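Local coordinates for AgaA (Rhizobium radiobacter, PDB 6HLX), which binds the opine agropinic acid as the periplasmic solute-binding component of an ABC import system, at residues A[287-291]-A[292-296]; A[365-369]-A[370-374]. All blocks are in the same frame, centred on the assembly; numbering follows the deposited sequence.

Contact 1 of 2, residues A[287-291]-A[292-296]; sequences IPKGY and MGYSD. With ACT (acetate ion), chain G; EDO (1,2-ethanediol), chain B.
Lys289 and Tyr294 meet through a CH-pi contact: CA of Lys289 sits 3.9 Å from the centroid of the Tyr294 ring, 23° off the ring normal and so over its face, displaced toward the rim. The first torsion of Tyr294 (chi1 178°) sets CG opposite the backbone N and swings the ring back over the preceding turn. At the ring edge, in plane, CD1 of Tyr294 lies 3.3 Å from O of Ile287, while its hydroxyl gives a weak hydrogen bond to OD1 of Asp296.

The apolar part belongs to the buried Ile287. Its CG2 branch stands 4.1 Å from CB of Tyr294, and its CD1 reaches the backbone of Gly293, 3.9 Å from O. Beyond the loop, Ile287 and Met292 rest on helix 426-443, through Val437 for the first and Val430 and Tyr433 for the second.

Among the backbone bonds, N of Tyr294 donates to O of Tyr291 at 3.1 Å, and N of Tyr291 donates to O of Pro288 at the same distance. Each bond closes a four-residue turn, and Gly290 and Gly293 occupy the third positions with positive phi, where a CB would run into the preceding carbonyl. The result is two consecutive type II beta turns, Pro288 to Tyr291 and Tyr291 to Tyr294, sharing Tyr291 in the loop between strand 280-281 and helix 306-315.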
loop_
_atom_site.group_PDB
_atom_site.type_symbol
_atom_site.label_atom_id
_atom_site.label_comp_id
_atom_site.label_asym_id
_atom_site.label_seq_id
_atom_site.Cartn_x
_atom_site.Cartn_y
_atom_site.Cartn_z
ATOM N N ILE A 287 0.948 -8.742 12.602
ATOM C CA ILE A 287 1.426 -7.532 13.268
ATOM C C ILE A 287 2.949 -7.656 13.389
ATOM O O ILE A 287 3.437 -8.594 14.012
ATOM C CB ILE A 287 0.705 -7.279 14.620
ATOM C CG1 ILE A 287 -0.808 -7.028 14.371
ATOM C CG2 ILE A 287 1.348 -6.057 15.338
ATOM C CD1 ILE A 287 -1.628 -6.953 15.561
ATOM N N PRO A 288 3.743 -6.741 12.793
ATOM C CA PRO A 288 5.200 -6.886 12.927
ATOM C C PRO A 288 5.659 -6.637 14.354
ATOM O O PRO A 288 5.006 -5.914 15.113
ATOM C CB PRO A 288 5.775 -5.790 12.012
ATOM C CG PRO A 288 4.611 -5.335 11.151
ATOM C CD PRO A 288 3.378 -5.557 11.988
ATOM N N LYS A 289 6.828 -7.200 14.693
ATOM C CA LYS A 289 7.510 -6.940 15.958
ATOM C C LYS A 289 7.672 -5.421 16.074
ATOM O O LYS A 289 7.987 -4.769 15.076
ATOM C CB LYS A 289 8.899 -7.604 15.968
ATOM C CG LYS A 289 9.418 -7.839 17.385
ATOM C CD LYS A 289 10.813 -8.458 17.392
ATOM C CE LYS A 289 11.334 -8.718 18.792
ATOM N NZ LYS A 289 11.684 -7.463 19.514
ATOM N N GLY A 290 7.391 -4.870 17.251
ATOM C CA GLY A 290 7.520 -3.434 17.484
ATOM C C GLY A 290 6.211 -2.676 17.373
ATOM O O GLY A 290 6.152 -1.517 17.768
ATOM N N TYR A 291 5.155 -3.299 16.803
ATOM C CA TYR A 291 3.849 -2.639 16.705
ATOM C C TYR A 291 2.959 -3.099 17.856
ATOM O O TYR A 291 3.020 -4.260 18.262
ATOM C CB TYR A 291 3.133 -3.020 15.401
ATOM C CG TYR A 291 3.595 -2.244 14.193
ATOM C CD1 TYR A 291 4.813 -2.528 13.584
ATOM C CD2 TYR A 291 2.777 -1.281 13.606
ATOM C CE1 TYR A 291 5.236 -1.834 12.449
ATOM C CE2 TYR A 291 3.205 -0.551 12.493
ATOM C CZ TYR A 291 4.413 -0.857 11.894
ATOM O OH TYR A 291 4.819 -0.148 10.784
ATOM N N MET A 292 2.087 -2.210 18.340
ATOM C CA MET A 292 1.122 -2.552 19.379
ATOM C C MET A 292 0.168 -3.616 18.861
ATOM O O MET A 292 -0.226 -3.581 17.680
ATOM C CB MET A 292 0.390 -1.303 19.872
ATOM C CG MET A 292 1.357 -0.381 20.645
ATOM S SD MET A 292 0.553 1.052 21.372
ATOM C CE MET A 292 0.141 1.997 19.868
ATOM N N GLY A 293 -0.098 -4.605 19.719
ATOM C CA GLY A 293 -0.904 -5.767 19.373
ATOM C C GLY A 293 -0.032 -6.989 19.137
ATOM O O GLY A 293 -0.541 -8.114 19.133
ATOM N N TYR A 294 1.296 -6.788 18.922
ATOM C CA TYR A 294 2.224 -7.897 18.707
ATOM C C TYR A 294 2.262 -8.747 19.979
ATOM O O TYR A 294 2.289 -8.195 21.087
ATOM C CB TYR A 294 3.652 -7.380 18.427
ATOM C CG TYR A 294 4.652 -8.501 18.249
ATOM C CD1 TYR A 294 4.833 -9.109 17.009
ATOM C CD2 TYR A 294 5.400 -8.972 19.326
ATOM C CE1 TYR A 294 5.744 -10.155 16.844
ATOM C CE2 TYR A 294 6.291 -10.035 19.176
ATOM C CZ TYR A 294 6.477 -10.606 17.928
ATOM O OH TYR A 294 7.380 -11.624 17.772
ATOM N N SER A 295 2.323 -10.079 19.812
ATOM C CA SER A 295 2.385 -10.994 20.967
ATOM C C SER A 295 3.004 -12.314 20.550
ATOM O O SER A 295 2.552 -12.928 19.580
ATOM C CB SER A 295 0.985 -11.222 21.541
ATOM O OG SER A 295 0.901 -12.429 22.283
ATOM N N ASP A 296 4.023 -12.775 21.292
ATOM C CA ASP A 296 4.640 -14.080 21.007
ATOM C C ASP A 296 3.678 -15.206 21.376
ATOM O O ASP A 296 3.623 -16.217 20.672
ATOM C CB ASP A 296 5.957 -14.255 21.784
ATOM C CG ASP A 296 7.096 -13.436 21.217
ATOM O OD1 ASP A 296 7.308 -13.487 19.985
ATOM O OD2 ASP A 296 7.779 -12.747 22.006
HETATM C C ACT G . 4.220 -11.694 24.532
HETATM O O ACT G . 5.018 -11.300 23.636
HETATM O OXT ACT G . 3.432 -10.986 25.161
HETATM C CH3 ACT G . 4.188 -13.174 24.863
HETATM C C1 EDO B . 7.672 -8.779 10.406
HETATM O O1 EDO B . 8.302 -8.201 9.281
HETATM C C2 EDO B . 8.468 -8.400 11.671
HETATM O O2 EDO B . 7.880 -9.036 12.780
#

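Contact 2 of 2, residues A[365-369]-A[370-374]. With EDO (1,2-ethanediol), chain C.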
loop_
_atom_site.group_PDB
_atom_site.type_symbol
_atom_site.label_atom_id
_atom_site.label_comp_id
_atom_site.label_asym_id
_atom_site.label_seq_id
_atom_site.Cartn_x
_atom_site.Cartn_y
_atom_site.Cartn_z
ATOM N N ALA A 365 -9.410 -3.071 -10.513
ATOM C CA ALA A 365 -10.731 -2.499 -10.812
ATOM C C ALA A 365 -11.797 -3.353 -10.121
ATOM O O ALA A 365 -12.721 -2.802 -9.530
ATOM C CB ALA A 365 -10.985 -2.472 -12.311
ATOM N N LYS A 366 -11.657 -4.697 -10.174
ATOM C CA LYS A 366 -12.628 -5.573 -9.504
ATOM C C LYS A 366 -12.521 -5.440 -7.977
ATOM O O LYS A 366 -13.548 -5.375 -7.300
ATOM C CB LYS A 366 -12.441 -7.034 -9.912
ATOM C CG LYS A 366 -12.800 -7.330 -11.365
ATOM C CD LYS A 366 -12.637 -8.819 -11.658
ATOM C CE LYS A 366 -13.741 -9.354 -12.535
ATOM N NZ LYS A 366 -13.678 -10.837 -12.646
ATOM N N ALA A 367 -11.296 -5.413 -7.440
ATOM C CA ALA A 367 -11.090 -5.303 -5.991
ATOM C C ALA A 367 -11.695 -4.004 -5.434
ATOM O O ALA A 367 -12.318 -4.022 -4.359
ATOM C CB ALA A 367 -9.607 -5.399 -5.652
ATOM N N SER A 368 -11.582 -2.900 -6.205
ATOM C CA SER A 368 -12.098 -1.572 -5.833
ATOM C C SER A 368 -13.606 -1.525 -5.669
ATOM O O SER A 368 -14.080 -0.708 -4.887
ATOM C CB SER A 368 -11.639 -0.501 -6.832
ATOM O OG SER A 368 -12.410 -0.534 -8.022
ATOM N N THR A 369 -14.358 -2.365 -6.410
ATOM C CA THR A 369 -15.822 -2.432 -6.337
ATOM C C THR A 369 -16.343 -3.641 -5.539
ATOM O O THR A 369 -17.555 -3.819 -5.445
ATOM C CB THR A 369 -16.472 -2.400 -7.737
ATOM O OG1 THR A 369 -16.097 -3.561 -8.483
ATOM C CG2 THR A 369 -16.171 -1.114 -8.510
ATOM N N GLY A 370 -15.438 -4.467 -5.005
ATOM C CA GLY A 370 -15.816 -5.687 -4.285
ATOM C C GLY A 370 -16.385 -6.744 -5.214
ATOM O O GLY A 370 -17.143 -7.614 -4.784
ATOM N N ASP A 371 -16.012 -6.685 -6.513
ATOM C CA ASP A 371 -16.491 -7.629 -7.521
ATOM C C ASP A 371 -15.711 -8.953 -7.448
ATOM O O ASP A 371 -15.001 -9.332 -8.385
ATOM C CB ASP A 371 -16.440 -7.004 -8.924
ATOM C CG ASP A 371 -17.074 -7.857 -10.005
ATOM O OD1 ASP A 371 -17.805 -8.829 -9.654
ATOM O OD2 ASP A 371 -16.829 -7.574 -11.197
ATOM N N TYR A 372 -15.853 -9.657 -6.320
ATOM C CA TYR A 372 -15.166 -10.922 -6.081
ATOM C C TYR A 372 -15.794 -11.626 -4.884
ATOM O O TYR A 372 -16.509 -10.974 -4.125
ATOM C CB TYR A 372 -13.657 -10.666 -5.826
ATOM C CG TYR A 372 -13.303 -9.838 -4.602
ATOM C CD1 TYR A 372 -13.131 -10.440 -3.355
ATOM C CD2 TYR A 372 -13.012 -8.476 -4.710
ATOM C CE1 TYR A 372 -12.712 -9.708 -2.245
ATOM C CE2 TYR A 372 -12.634 -7.722 -3.592
ATOM C CZ TYR A 372 -12.473 -8.347 -2.362
ATOM O OH TYR A 372 -12.017 -7.646 -1.267
ATOM N N ASP A 373 -15.490 -12.936 -4.698
ATOM C CA ASP A 373 -15.934 -13.755 -3.546
ATOM C C ASP A 373 -14.813 -13.628 -2.484
ATOM O O ASP A 373 -15.071 -13.276 -1.337
ATOM C CB ASP A 373 -16.107 -15.223 -3.969
ATOM C CG ASP A 373 -17.193 -15.469 -5.012
ATOM O OD1 ASP A 373 -18.093 -14.621 -5.141
ATOM O OD2 ASP A 373 -17.121 -16.506 -5.714
ATOM N N PHE A 374 -13.563 -13.879 -2.900
ATOM C CA PHE A 374 -12.366 -13.640 -2.082
ATOM C C PHE A 374 -11.188 -13.367 -2.967
ATOM O O PHE A 374 -11.247 -13.649 -4.164
ATOM C CB PHE A 374 -12.086 -14.709 -1.004
ATOM C CG PHE A 374 -11.647 -16.111 -1.367
ATOM C CD1 PHE A 374 -12.168 -16.758 -2.494
ATOM C CD2 PHE A 374 -10.850 -16.853 -0.491
ATOM C CE1 PHE A 374 -11.855 -18.098 -2.758
ATOM C CE2 PHE A 374 -10.536 -18.193 -0.758
ATOM C CZ PHE A 374 -11.043 -18.804 -1.891
HETATM C C1 EDO C . -21.510 -11.413 -3.519
HETATM O O1 EDO C . -22.212 -12.640 -3.540
HETATM C C2 EDO C . -20.021 -11.691 -3.203
HETATM O O2 EDO C . -19.413 -12.413 -4.261
HETATM O O HOH W 1 -15.138 -11.606 -10.198
HETATM O O HOH W 2 -11.787 -4.960 -1.822
#
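Lys366 crosses Asp371 at a slant. Its CB lies 3.8 Å from the backbone O of Asp371 and a little farther from CB of the same residue. CG stands 4.0 Å from OD2 of Asp371, CD passes near the backbone O again, and CE closes to 3.8 Å from OD2. A bend at chi3 (140°) carries NZ past the carboxylate: NZ and OD2 of Asp371 are 4.8 Å apart, opposite charges without direct contact. Instead NZ donates to a water at 3.0 Å, and that water donates in turn to O of Asp371, linking the lysine tip to the backbone beyond the helix.

The carbonyl of Lys366 joins the helix to the turn. N of Asp371 donates to O of Lys366 at 2.9 Å, and N of Thr369 approaches that oxygen from the opposite face of its plane. N of Gly370 donates to O of Ala367 from above the carbonyl plane, 72° out of it. The bonds from Asp371 N and Gly370 N, with positive phi at Gly370, make this end of helix 360-369 a Schellman motif, the glycine turning the chain away from the helix direction and on to strand 374-379.

Thr369 and Asp371 point the same way, with OG1 of the threonine 3.5 Å from CB of the aspartate. Beyond the turn, Tyr372 has chi1 63°, which puts its ring beside the last helical turn, CE2 3.7 Å from CA of Ala367. A second water, in the plane of that ring, accepts from OH of Tyr372 and donates to O of Ala367. Asn246 holds the exit from outside, its ND2 donating to O of Tyr372.

Overall arrangement
Both are local contacts, each within one continuous run of chain, their centres about 29 Å apart and their nearest atoms about 19 Å apart. Strand 280-281, before contact 1, and strand 374-379, after contact 2, belong to the same mixed six-stranded sheet. Contact 1 is partly buried: a loop of paired turns, with apolar side chains on helix 426-443 and an aromatic face over backbone carbon. Contact 2 is a surface helix end, where backbone bonds, water bridges and a lysine crossing an aspartate without a salt bridge prevail, although Ala367 is buried, its side chain about 5 Å from the bound agropinic acid. Glycines at positive phi serve both, inside beta turns in 287-296 and at the helix terminus in 365-374.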